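Local coordinates for positive phenol-degradative gene regulator (Ralstonia sp. E2, PDB 5FS0), which is a transcription activator of phenol-degradation genes that probably senses phenols through this N-terminal part and probably binds ATP and DNA elsewhere, at residues D14-L19 / G98-T103; Y172-C177 / C185-K190; V108-L113 / F128-S133; M70-G75 / Y157-T162. All blocks are in the same frame, centred on the assembly; numbering follows the deposited sequence.

Contact 1: D14-L19 / G98-T103. With 5JC (2,4-dichlorophenol), chain C.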
# COMPACT_ATOMS: atom_id res chain seq x y z
N ASP A 14 6.09 24.77 5.73
CA ASP A 14 5.81 23.36 5.85
C ASP A 14 5.31 22.96 7.24
O ASP A 14 5.81 23.40 8.30
CB ASP A 14 7.04 22.55 5.51
CG ASP A 14 8.10 22.62 6.57
OD1 ASP A 14 7.89 22.07 7.67
OD2 ASP A 14 9.18 23.19 6.30
N GLY A 15 4.26 22.16 7.18
CA GLY A 15 3.65 21.50 8.32
C GLY A 15 4.13 20.07 8.49
O GLY A 15 3.56 19.30 9.27
N LEU A 16 5.17 19.71 7.75
CA LEU A 16 5.73 18.36 7.82
C LEU A 16 6.17 18.02 9.24
O LEU A 16 6.09 16.86 9.66
CB LEU A 16 6.90 18.22 6.85
CG LEU A 16 6.59 18.42 5.37
CD1 LEU A 16 7.82 18.14 4.51
CD2 LEU A 16 5.42 17.55 4.94
N SER A 17 6.63 19.03 9.97
CA SER A 17 7.09 18.83 11.34
C SER A 17 5.91 18.55 12.26
O SER A 17 5.90 17.55 12.98
CB SER A 17 7.87 20.05 11.84
OG SER A 17 9.19 20.05 11.31
N ASN A 18 4.90 19.42 12.23
CA ASN A 18 3.73 19.27 13.09
C ASN A 18 2.99 17.97 12.82
O ASN A 18 2.38 17.40 13.72
CB ASN A 18 2.78 20.45 12.90
CG ASN A 18 3.50 21.76 12.96
OD1 ASN A 18 4.25 22.11 12.05
ND2 ASN A 18 3.29 22.50 14.05
N LEU A 19 3.05 17.51 11.58
CA LEU A 19 2.32 16.31 11.18
C LEU A 19 3.13 15.02 11.37
O LEU A 19 2.57 13.93 11.39
CB LEU A 19 1.87 16.43 9.72
CG LEU A 19 0.57 17.24 9.56
CD1 LEU A 19 0.37 17.68 8.12
CD2 LEU A 19 -0.62 16.43 10.05
N GLY A 98 -2.93 18.42 3.57
CA GLY A 98 -3.07 17.44 2.50
C GLY A 98 -1.78 17.18 1.71
O GLY A 98 -1.29 16.06 1.69
N PRO A 99 -1.26 18.21 1.03
CA PRO A 99 0.02 18.05 0.32
C PRO A 99 1.15 17.57 1.22
O PRO A 99 1.95 16.73 0.80
CB PRO A 99 0.29 19.47 -0.22
CG PRO A 99 -1.09 20.02 -0.48
CD PRO A 99 -1.94 19.47 0.67
N CYS A 100 1.20 18.07 2.45
CA CYS A 100 2.16 17.60 3.43
C CYS A 100 2.03 16.10 3.69
O CYS A 100 3.03 15.36 3.65
CB CYS A 100 2.02 18.39 4.73
SG CYS A 100 2.64 20.11 4.64
N LEU A 101 0.81 15.65 3.97
CA LEU A 101 0.55 14.24 4.23
C LEU A 101 0.94 13.38 3.04
O LEU A 101 1.46 12.27 3.20
CB LEU A 101 -0.92 14.03 4.58
CG LEU A 101 -1.32 14.27 6.04
CD1 LEU A 101 -2.83 14.30 6.19
CD2 LEU A 101 -0.70 13.21 6.95
N HIS A 102 0.68 13.89 1.84
CA HIS A 102 1.01 13.17 0.61
C HIS A 102 2.51 12.89 0.53
O HIS A 102 2.92 11.78 0.17
CB HIS A 102 0.55 13.96 -0.61
CG HIS A 102 -0.36 13.20 -1.52
ND1 HIS A 102 -0.91 13.75 -2.66
CD2 HIS A 102 -0.82 11.92 -1.45
CE1 HIS A 102 -1.67 12.84 -3.25
NE2 HIS A 102 -1.63 11.73 -2.54
N THR A 103 3.31 13.90 0.85
CA THR A 103 4.76 13.76 0.81
C THR A 103 5.24 12.75 1.85
O THR A 103 5.97 11.80 1.52
CB THR A 103 5.47 15.10 1.06
OG1 THR A 103 4.83 16.13 0.28
CG2 THR A 103 6.94 15.02 0.68
CL1 5JC C . -2.09 18.24 -5.14
CAI 5JC C . -2.76 17.73 -3.63
CAF 5JC C . -3.81 18.58 -2.99
CAH 5JC C . -4.34 18.20 -1.83
CL2 5JC C . -5.55 19.21 -1.10
CAE 5JC C . -3.90 16.91 -1.16
CAD 5JC C . -2.95 16.14 -1.74
CAG 5JC C . -2.35 16.58 -3.06
OAA 5JC C . -1.37 15.80 -3.68
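C100 meets L16 and L19 between the N-terminal stretch and helix 97-104. The CB of C100 points toward segment 14-19, and two leucine methyls converge on it. L16 CD2 comes to 3.5 Å from C100 CB. L19 CD1 lies 3.8 Å from the same C100 CB. The two leucines arrive differently. L19 starts out toward the helix. L16 does not, but the end of its side chain comes nearer. The CD2 branch of L16 also lies 3.5 Å from C100 O, so it touches both side chain and backbone of the cysteine. L19 CD1 has a second, looser neighbour in L101 CG at 4.3 Å.

The cysteine sulfur turns to the backbone of G15, just before L16. SG sits anti to the carbonyl carbon of its own residue (chi1 -73°), which brings it beside the amide of G15. A weak hydrogen bond runs from G15 N to C100 SG, 3.6 Å long. G15 O accepts from L19 N within the segment. Within segment 98-103, P99 O takes T103 OG1 and T103 N from opposite faces of its carbonyl plane.

The H102 side chain extends from the helix to the ligand, 2,4-dichlorophenol. The phenol oxygen OAA lies at the imidazole edge, hydrogen-bonded to ND1; the modelled length is very short and therefore doubtful. P99 CD packs 3.7 Å from ligand CAE.

L19 also touches M97 and I104 of helix 97-104, and L16 reaches M27 of the second subunit. H102 stacks on Y157 of helix 152-166, while P99 and H102 rest on V110 of strand 109-118.

Contact 2: Y172-C177 / C185-K190; sequences YRELEC and CRILGK. With ZN (zinc ion), chain D; 5JC (2,4-dichlorophenol), chain C.
R173 and L188 form a hydrogen-bonded antiparallel pair. R173 N donates to L188 O at 2.9 Å, and L188 N returns a bond of 2.9 Å to R173 O. Further along, one carbonyl serves two donors. R186 O accepts from L175 N at 2.6 Å and from E176 N at 3.2 Å. The E176 bond lies in the carbonyl plane on a lone pair, while L175 N is tilted 22° from that plane. R186 N completes the set by donating to E176 O at 2.7 Å.

Three side chains give their polar ends to the zinc ion. E174 OE1 binds it at 2.1 Å, C185 SG at 2.2 Å and C177 SG at 2.4 Å; C151 is the fourth ligand. C177 has its SG anti to the backbone N (chi1 -176°), which carries the sulfur to the metal.

R173 forms a salt bridge with D197 through NH1. The R186 guanidinium has L175 CD1 over one face, and its NH2 makes a long, weak ion pair with E127. Y172 lies with one ring face over G189 CA, a CH-pi contact. Its hydroxyl is hydrogen-bonded to Y124 and T162, and sits beside chlorine CL2 of the ligand.

L175 and E176 facing R186 make a classic beta bulge, near the turn of the hairpin that carries three of the four zinc ligands in the V4R domain.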
# COMPACT_ATOMS: atom_id res chain seq x y z
N TYR A 172 -10.67 16.88 -8.77
CA TYR A 172 -9.38 17.26 -9.32
C TYR A 172 -9.16 16.59 -10.65
O TYR A 172 -9.68 15.50 -10.89
CB TYR A 172 -8.24 16.88 -8.38
CG TYR A 172 -7.99 17.79 -7.21
CD1 TYR A 172 -8.81 17.76 -6.09
CD2 TYR A 172 -6.88 18.63 -7.19
CE1 TYR A 172 -8.56 18.56 -5.00
CE2 TYR A 172 -6.62 19.43 -6.09
CZ TYR A 172 -7.47 19.39 -5.00
OH TYR A 172 -7.23 20.18 -3.89
N ARG A 173 -8.38 17.23 -11.50
CA ARG A 173 -7.91 16.60 -12.72
C ARG A 173 -6.47 16.99 -13.02
O ARG A 173 -6.01 18.08 -12.67
CB ARG A 173 -8.84 16.95 -13.89
CG ARG A 173 -10.18 16.21 -13.79
CD ARG A 173 -11.10 16.44 -14.98
NE ARG A 173 -10.62 15.77 -16.20
CZ ARG A 173 -11.19 15.92 -17.39
NH1 ARG A 173 -12.26 16.72 -17.52
NH2 ARG A 173 -10.71 15.29 -18.45
N GLU A 174 -5.73 16.07 -13.62
CA GLU A 174 -4.36 16.34 -14.01
C GLU A 174 -4.36 17.07 -15.33
O GLU A 174 -4.88 16.55 -16.31
CB GLU A 174 -3.53 15.05 -14.13
CG GLU A 174 -3.32 14.26 -12.85
CD GLU A 174 -2.30 13.15 -13.03
OE1 GLU A 174 -1.09 13.42 -12.91
OE2 GLU A 174 -2.71 11.99 -13.26
N LEU A 175 -3.80 18.27 -15.36
CA LEU A 175 -3.66 19.02 -16.61
C LEU A 175 -2.39 18.60 -17.36
O LEU A 175 -2.27 18.80 -18.57
CB LEU A 175 -3.64 20.52 -16.32
CG LEU A 175 -4.84 21.07 -15.53
CD1 LEU A 175 -4.72 22.57 -15.30
CD2 LEU A 175 -6.16 20.72 -16.22
N GLU A 176 -1.45 18.00 -16.62
CA GLU A 176 -0.20 17.50 -17.17
C GLU A 176 0.34 16.38 -16.28
O GLU A 176 0.19 16.43 -15.06
CB GLU A 176 0.84 18.62 -17.30
CG GLU A 176 0.57 19.57 -18.45
CD GLU A 176 1.31 20.89 -18.33
OE1 GLU A 176 2.04 21.08 -17.33
OE2 GLU A 176 1.14 21.73 -19.25
N CYS A 177 0.97 15.37 -16.90
CA CYS A 177 1.35 14.15 -16.20
C CYS A 177 2.64 13.55 -16.77
O CYS A 177 2.77 13.39 -17.98
CB CYS A 177 0.20 13.14 -16.28
SG CYS A 177 0.41 11.57 -15.38
N CYS A 185 3.79 16.47 -13.04
CA CYS A 185 2.35 16.52 -13.05
C CYS A 185 1.90 17.93 -12.68
O CYS A 185 2.58 18.64 -11.95
CB CYS A 185 1.74 15.48 -12.10
SG CYS A 185 2.18 13.77 -12.52
N ARG A 186 0.76 18.32 -13.23
CA ARG A 186 0.16 19.60 -12.93
C ARG A 186 -1.32 19.30 -12.71
O ARG A 186 -1.94 18.65 -13.54
CB ARG A 186 0.38 20.58 -14.08
CG ARG A 186 0.16 22.03 -13.73
CD ARG A 186 -0.26 22.84 -14.95
NE ARG A 186 -0.80 24.13 -14.54
CZ ARG A 186 -1.57 24.91 -15.29
NH1 ARG A 186 -1.91 24.52 -16.52
NH2 ARG A 186 -2.01 26.07 -14.81
N ILE A 187 -1.88 19.74 -11.59
CA ILE A 187 -3.27 19.38 -11.30
C ILE A 187 -4.13 20.58 -10.91
O ILE A 187 -3.64 21.56 -10.34
CB ILE A 187 -3.37 18.32 -10.16
CG1 ILE A 187 -3.46 19.01 -8.80
CG2 ILE A 187 -2.20 17.29 -10.24
CD1 ILE A 187 -3.79 18.07 -7.65
N LEU A 188 -5.42 20.48 -11.21
CA LEU A 188 -6.38 21.52 -10.88
C LEU A 188 -7.57 20.93 -10.12
O LEU A 188 -8.15 19.92 -10.53
CB LEU A 188 -6.88 22.22 -12.16
CG LEU A 188 -8.08 23.17 -11.94
CD1 LEU A 188 -7.66 24.41 -11.16
CD2 LEU A 188 -8.75 23.54 -13.27
N GLY A 189 -7.93 21.58 -9.01
CA GLY A 189 -9.08 21.17 -8.22
C GLY A 189 -10.05 22.31 -8.02
O GLY A 189 -9.66 23.43 -7.70
N LYS A 190 -11.33 22.01 -8.22
CA LYS A 190 -12.38 22.99 -8.01
C LYS A 190 -13.71 22.29 -7.85
O LYS A 190 -13.82 21.09 -8.14
CB LYS A 190 -12.42 24.01 -9.15
CG LYS A 190 -12.84 23.45 -10.48
CD LYS A 190 -12.55 24.45 -11.60
CE LYS A 190 -12.94 23.90 -12.96
NZ LYS A 190 -12.44 24.77 -14.06
ZN ZN D . 0.64 12.26 -13.05
CL1 5JC C . -2.09 18.24 -5.14
CAI 5JC C . -2.76 17.73 -3.63
CAF 5JC C . -3.81 18.58 -2.99
CAH 5JC C . -4.34 18.20 -1.83
CL2 5JC C . -5.55 19.21 -1.10
CAE 5JC C . -3.90 16.91 -1.16
CAD 5JC C . -2.95 16.14 -1.74
CAG 5JC C . -2.35 16.58 -3.06
OAA 5JC C . -1.37 15.80 -3.68

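Contact 3: V108-L113 / F128-S133. With 5JC (2,4-dichlorophenol), chain C.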
# COMPACT_ATOMS: atom_id res chain seq x y z
N VAL A 108 4.21 11.30 -3.47
CA VAL A 108 4.62 12.32 -4.42
C VAL A 108 5.14 13.52 -3.65
O VAL A 108 4.89 13.65 -2.45
CB VAL A 108 3.45 12.73 -5.37
CG1 VAL A 108 2.23 13.17 -4.56
CG2 VAL A 108 3.88 13.84 -6.34
N ARG A 109 5.91 14.38 -4.32
CA ARG A 109 6.31 15.67 -3.77
C ARG A 109 5.31 16.72 -4.24
O ARG A 109 5.21 17.02 -5.44
CB ARG A 109 7.73 16.05 -4.20
CG ARG A 109 8.29 17.30 -3.50
CD ARG A 109 9.54 17.81 -4.21
NE ARG A 109 10.26 16.70 -4.84
CZ ARG A 109 11.32 16.82 -5.64
NH1 ARG A 109 11.82 18.02 -5.93
NH2 ARG A 109 11.87 15.73 -6.15
N VAL A 110 4.56 17.28 -3.31
CA VAL A 110 3.50 18.19 -3.70
C VAL A 110 3.95 19.63 -3.55
O VAL A 110 4.54 20.01 -2.54
CB VAL A 110 2.23 17.99 -2.87
CG1 VAL A 110 1.08 18.77 -3.52
CG2 VAL A 110 1.88 16.51 -2.76
N THR A 111 3.65 20.43 -4.56
CA THR A 111 3.96 21.85 -4.51
C THR A 111 2.77 22.72 -4.89
O THR A 111 2.41 22.82 -6.06
CB THR A 111 5.14 22.17 -5.42
OG1 THR A 111 6.31 21.55 -4.88
CG2 THR A 111 5.35 23.68 -5.52
N PRO A 112 2.13 23.34 -3.87
CA PRO A 112 1.01 24.27 -4.10
C PRO A 112 1.45 25.47 -4.92
O PRO A 112 2.35 26.21 -4.51
CB PRO A 112 0.60 24.69 -2.68
CG PRO A 112 1.11 23.61 -1.79
CD PRO A 112 2.40 23.15 -2.44
N LEU A 113 0.84 25.66 -6.08
CA LEU A 113 1.16 26.81 -6.92
C LEU A 113 0.33 28.00 -6.44
O LEU A 113 0.87 28.98 -5.93
CB LEU A 113 0.90 26.50 -8.40
CG LEU A 113 1.81 25.46 -9.05
CD1 LEU A 113 1.29 25.05 -10.42
CD2 LEU A 113 3.22 25.99 -9.16
N PHE A 128 -1.63 22.72 -8.34
CA PHE A 128 -0.48 22.13 -7.67
C PHE A 128 0.50 21.54 -8.67
O PHE A 128 0.11 21.12 -9.76
CB PHE A 128 -0.94 21.04 -6.68
CG PHE A 128 -1.90 21.54 -5.62
CD1 PHE A 128 -3.26 21.65 -5.89
CD2 PHE A 128 -1.44 21.91 -4.37
CE1 PHE A 128 -4.13 22.11 -4.93
CE2 PHE A 128 -2.32 22.38 -3.41
CZ PHE A 128 -3.66 22.48 -3.69
N LEU A 129 1.79 21.50 -8.32
CA LEU A 129 2.75 20.69 -9.06
C LEU A 129 3.01 19.37 -8.32
O LEU A 129 3.19 19.36 -7.10
CB LEU A 129 4.07 21.44 -9.27
CG LEU A 129 4.11 22.63 -10.24
CD1 LEU A 129 5.54 22.86 -10.71
CD2 LEU A 129 3.16 22.46 -11.43
N TRP A 130 3.03 18.27 -9.06
CA TRP A 130 3.26 16.96 -8.48
C TRP A 130 4.62 16.40 -8.90
O TRP A 130 4.71 15.55 -9.79
CB TRP A 130 2.15 15.98 -8.88
CG TRP A 130 1.01 15.95 -7.92
CD1 TRP A 130 0.94 16.57 -6.71
CD2 TRP A 130 -0.23 15.26 -8.09
NE1 TRP A 130 -0.27 16.31 -6.11
CE2 TRP A 130 -1.01 15.50 -6.93
CE3 TRP A 130 -0.77 14.45 -9.10
CZ2 TRP A 130 -2.29 14.97 -6.77
CZ3 TRP A 130 -2.04 13.92 -8.92
CH2 TRP A 130 -2.78 14.19 -7.77
N GLU A 131 5.68 16.89 -8.26
CA GLU A 131 7.03 16.45 -8.57
C GLU A 131 7.32 15.08 -7.96
O GLU A 131 6.97 14.81 -6.81
CB GLU A 131 8.06 17.47 -8.07
CG GLU A 131 8.33 18.60 -9.04
CD GLU A 131 9.25 19.66 -8.46
OE1 GLU A 131 10.47 19.39 -8.35
OE2 GLU A 131 8.76 20.75 -8.12
N ASP A 132 7.95 14.21 -8.75
CA ASP A 132 8.28 12.87 -8.29
C ASP A 132 7.19 11.90 -7.86
O ASP A 132 7.20 11.40 -6.73
CB ASP A 132 9.31 12.93 -7.15
CG ASP A 132 10.69 13.35 -7.63
OD1 ASP A 132 10.92 13.32 -8.86
OD2 ASP A 132 11.53 13.71 -6.78
N SER A 133 6.25 11.64 -8.76
CA SER A 133 5.15 10.73 -8.47
C SER A 133 5.34 9.24 -8.75
O SER A 133 5.64 8.84 -9.88
CB SER A 133 3.96 11.26 -9.28
OG SER A 133 3.72 12.63 -8.99
CL1 5JC C . -2.09 18.24 -5.14
CAI 5JC C . -2.76 17.73 -3.63
CAF 5JC C . -3.81 18.58 -2.99
CAH 5JC C . -4.34 18.20 -1.83
CL2 5JC C . -5.55 19.21 -1.10
CAE 5JC C . -3.90 16.91 -1.16
CAD 5JC C . -2.95 16.14 -1.74
CAG 5JC C . -2.35 16.58 -3.06
OAA 5JC C . -1.37 15.80 -3.68
O HOH W 1 6.40 19.61 -6.39
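R109 and T111 form hydrogen-bonded antiparallel pairs with E131 and L129, alternating with the non-hydrogen-bonded pairs V110-W130 and P112-F128, and the strand axes approach to 4.5 Å.

V110, P112, F128 and W130 share the face that meets 2,4-dichlorophenol. The F128 ring lies with its centre under ligand CAF, which sits 3.9 Å above the ring plane. P112 CB packs against F128 CE2 at 3.8 Å. W130 turns its edge to the ligand, and NE1 donates to the phenol oxygen OAA; NE1 is also modelled too near chlorine CL1, which makes the exact geometry doubtful. V110 runs alongside W130, with CG1 at the indole edge. V108 CG1 lies over one indole face, toward its rim.

The two strands make a beta hairpin within a four-stranded antiparallel sheet, where strand 185-191 lies next to strand 123-131.

R109, T111, L129 and E131 occupy the other face. R109 CG is anti to the backbone N (chi1 -172°), and a bend at chi3 brings the guanidinium to E131. E131 OE1 is 3.1 Å from R109 NH1, well out of the guanidinium plane, a salt bridge of charge alone. E131 CB sits over that same flat group. D132 joins the charges, though its distance to R109 is doubtful. A water lies 3.0 Å from R109 O and also bonds to T111 OG1 and E131 OE2.

Contact 4: M70-G75 / Y157-T162; sequences MGFHSG and YATGYT. With 5JC (2,4-dichlorophenol), chain C.
Y157 lies against G71 and G75, where the helical segments 70-75 and 157-162 cross at -36°. Their axes come within 6.5 Å, close for two helices. Such an approach rests mainly on G75 and G160, where no side chain stands between the backbones. G71 and G75 fit the GxxxG spacing known from close helix pairs. Y157 CA makes a CA-H...O contact with G71 O at 3.1 Å. With CG anti to the backbone N (chi1 177°), the Y157 ring swings beside the first helix. G75 CA then sits over one face in a CH-pi contact, 3.8 Å from the ring centroid. The ring edge on another side meets ligand CAD, 3.4 Å from CE1.

A158 CB points away from segment 70-75 and lies 4.0 Å from ligand CAI. T159 CG2 touches the edge of the F72 ring, 3.8 Å from CE2. G160 CA lies over a face of that ring in a CH-pi contact, although F72 CB points away. Y161 CA makes another CA-H...O contact, to G75 O at 3.3 Å. T162 OG1 donates to A158 O within its helix and also lies near ligand CL2.

No hydrogen bond joins the two segments. Y157 OH bonds to D78 of helix 44-84, and Y161 OH to M94 O of helix 91-95. A158 touches Y172 of strand 170-176, and S74 OG bonds to H43 of the second subunit.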
# COMPACT_ATOMS: atom_id res chain seq x y z
N MET A 70 -9.59 4.12 -4.05
CA MET A 70 -8.65 3.79 -2.99
C MET A 70 -8.00 5.09 -2.53
O MET A 70 -7.95 5.38 -1.33
CB MET A 70 -7.60 2.78 -3.47
CG MET A 70 -6.76 2.16 -2.38
SD MET A 70 -5.66 0.83 -2.96
CE MET A 70 -4.48 1.73 -3.96
N GLY A 71 -7.58 5.90 -3.51
CA GLY A 71 -7.02 7.22 -3.26
C GLY A 71 -7.95 8.12 -2.47
O GLY A 71 -7.53 8.80 -1.53
N PHE A 72 -9.22 8.12 -2.86
CA PHE A 72 -10.28 8.89 -2.21
C PHE A 72 -10.40 8.52 -0.73
O PHE A 72 -10.36 9.39 0.15
CB PHE A 72 -11.61 8.66 -2.93
CG PHE A 72 -12.70 9.62 -2.53
CD1 PHE A 72 -13.52 9.34 -1.45
CD2 PHE A 72 -12.92 10.79 -3.25
CE1 PHE A 72 -14.54 10.22 -1.08
CE2 PHE A 72 -13.92 11.68 -2.90
CZ PHE A 72 -14.74 11.40 -1.82
N HIS A 73 -10.54 7.23 -0.45
CA HIS A 73 -10.60 6.78 0.94
C HIS A 73 -9.40 7.27 1.76
O HIS A 73 -9.55 7.66 2.91
CB HIS A 73 -10.69 5.25 1.00
CG HIS A 73 -11.94 4.70 0.38
ND1 HIS A 73 -11.93 3.64 -0.49
CD2 HIS A 73 -13.23 5.08 0.52
CE1 HIS A 73 -13.17 3.38 -0.87
NE2 HIS A 73 -13.98 4.24 -0.28
N SER A 74 -8.21 7.24 1.17
CA SER A 74 -7.01 7.68 1.89
C SER A 74 -7.06 9.17 2.22
O SER A 74 -6.69 9.58 3.32
CB SER A 74 -5.74 7.39 1.05
OG SER A 74 -5.37 6.03 1.17
N GLY A 75 -7.47 9.97 1.25
CA GLY A 75 -7.53 11.42 1.42
C GLY A 75 -8.55 11.83 2.47
O GLY A 75 -8.31 12.75 3.26
N TYR A 157 -6.89 11.00 -4.01
CA TYR A 157 -6.53 11.49 -2.69
C TYR A 157 -6.83 12.99 -2.59
O TYR A 157 -7.47 13.44 -1.63
CB TYR A 157 -5.05 11.20 -2.39
CG TYR A 157 -4.53 11.74 -1.06
CD1 TYR A 157 -4.26 13.10 -0.89
CD2 TYR A 157 -4.29 10.88 0.03
CE1 TYR A 157 -3.79 13.60 0.31
CE2 TYR A 157 -3.81 11.38 1.23
CZ TYR A 157 -3.57 12.74 1.37
OH TYR A 157 -3.09 13.25 2.55
N ALA A 158 -6.37 13.76 -3.57
CA ALA A 158 -6.64 15.20 -3.63
C ALA A 158 -8.15 15.52 -3.57
O ALA A 158 -8.60 16.43 -2.85
CB ALA A 158 -5.99 15.80 -4.90
N THR A 159 -8.93 14.77 -4.35
CA THR A 159 -10.39 14.89 -4.37
C THR A 159 -11.01 14.53 -3.02
O THR A 159 -11.87 15.26 -2.50
CB THR A 159 -10.99 13.98 -5.43
OG1 THR A 159 -10.42 14.30 -6.70
CG2 THR A 159 -12.49 14.13 -5.48
N GLY A 160 -10.57 13.40 -2.46
CA GLY A 160 -11.08 12.92 -1.20
C GLY A 160 -10.75 13.86 -0.06
O GLY A 160 -11.62 14.21 0.74
N TYR A 161 -9.49 14.27 0.01
CA TYR A 161 -9.01 15.12 1.09
C TYR A 161 -9.71 16.48 1.07
O TYR A 161 -10.19 16.97 2.10
CB TYR A 161 -7.48 15.31 1.00
CG TYR A 161 -6.95 16.21 2.10
CD1 TYR A 161 -7.00 17.60 1.99
CD2 TYR A 161 -6.42 15.67 3.26
CE1 TYR A 161 -6.54 18.42 2.98
CE2 TYR A 161 -5.96 16.49 4.27
CZ TYR A 161 -6.02 17.86 4.12
OH TYR A 161 -5.56 18.69 5.13
N THR A 162 -9.78 17.09 -0.10
CA THR A 162 -10.30 18.44 -0.22
C THR A 162 -11.80 18.45 -0.04
O THR A 162 -12.34 19.33 0.64
CB THR A 162 -9.93 19.06 -1.59
OG1 THR A 162 -8.54 18.82 -1.84
CG2 THR A 162 -10.19 20.56 -1.60
CL1 5JC C . -2.09 18.24 -5.14
CAI 5JC C . -2.76 17.73 -3.63
CAF 5JC C . -3.81 18.58 -2.99
CAH 5JC C . -4.34 18.20 -1.83
CL2 5JC C . -5.55 19.21 -1.10
CAE 5JC C . -3.90 16.91 -1.16
CAD 5JC C . -2.95 16.14 -1.74
CAG 5JC C . -2.35 16.58 -3.06
OAA 5JC C . -1.37 15.80 -3.68

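Overall arrangement
All four contacts touch the bound 2,4-dichlorophenol, so together they line one pocket. H102 of contact 1 and W130 of contact 3 are both modelled in hydrogen bonds to the phenol oxygen, with doubtful exact lengths. I187 of contact 2 and F128 of contact 3 lie near CL1, T162 of contact 4 and Y172 of contact 2 near CL2. Contacts 2 and 3 share the four-stranded sheet, their centres 10 Å apart, and C185 O probably accepts from W130 N at 2.9 Å. This joins a zinc ligand to a pocket residue, with the W130 side chain about 5 Å from the zinc ion. Contacts 1, 3 and 4 also reach the second subunit.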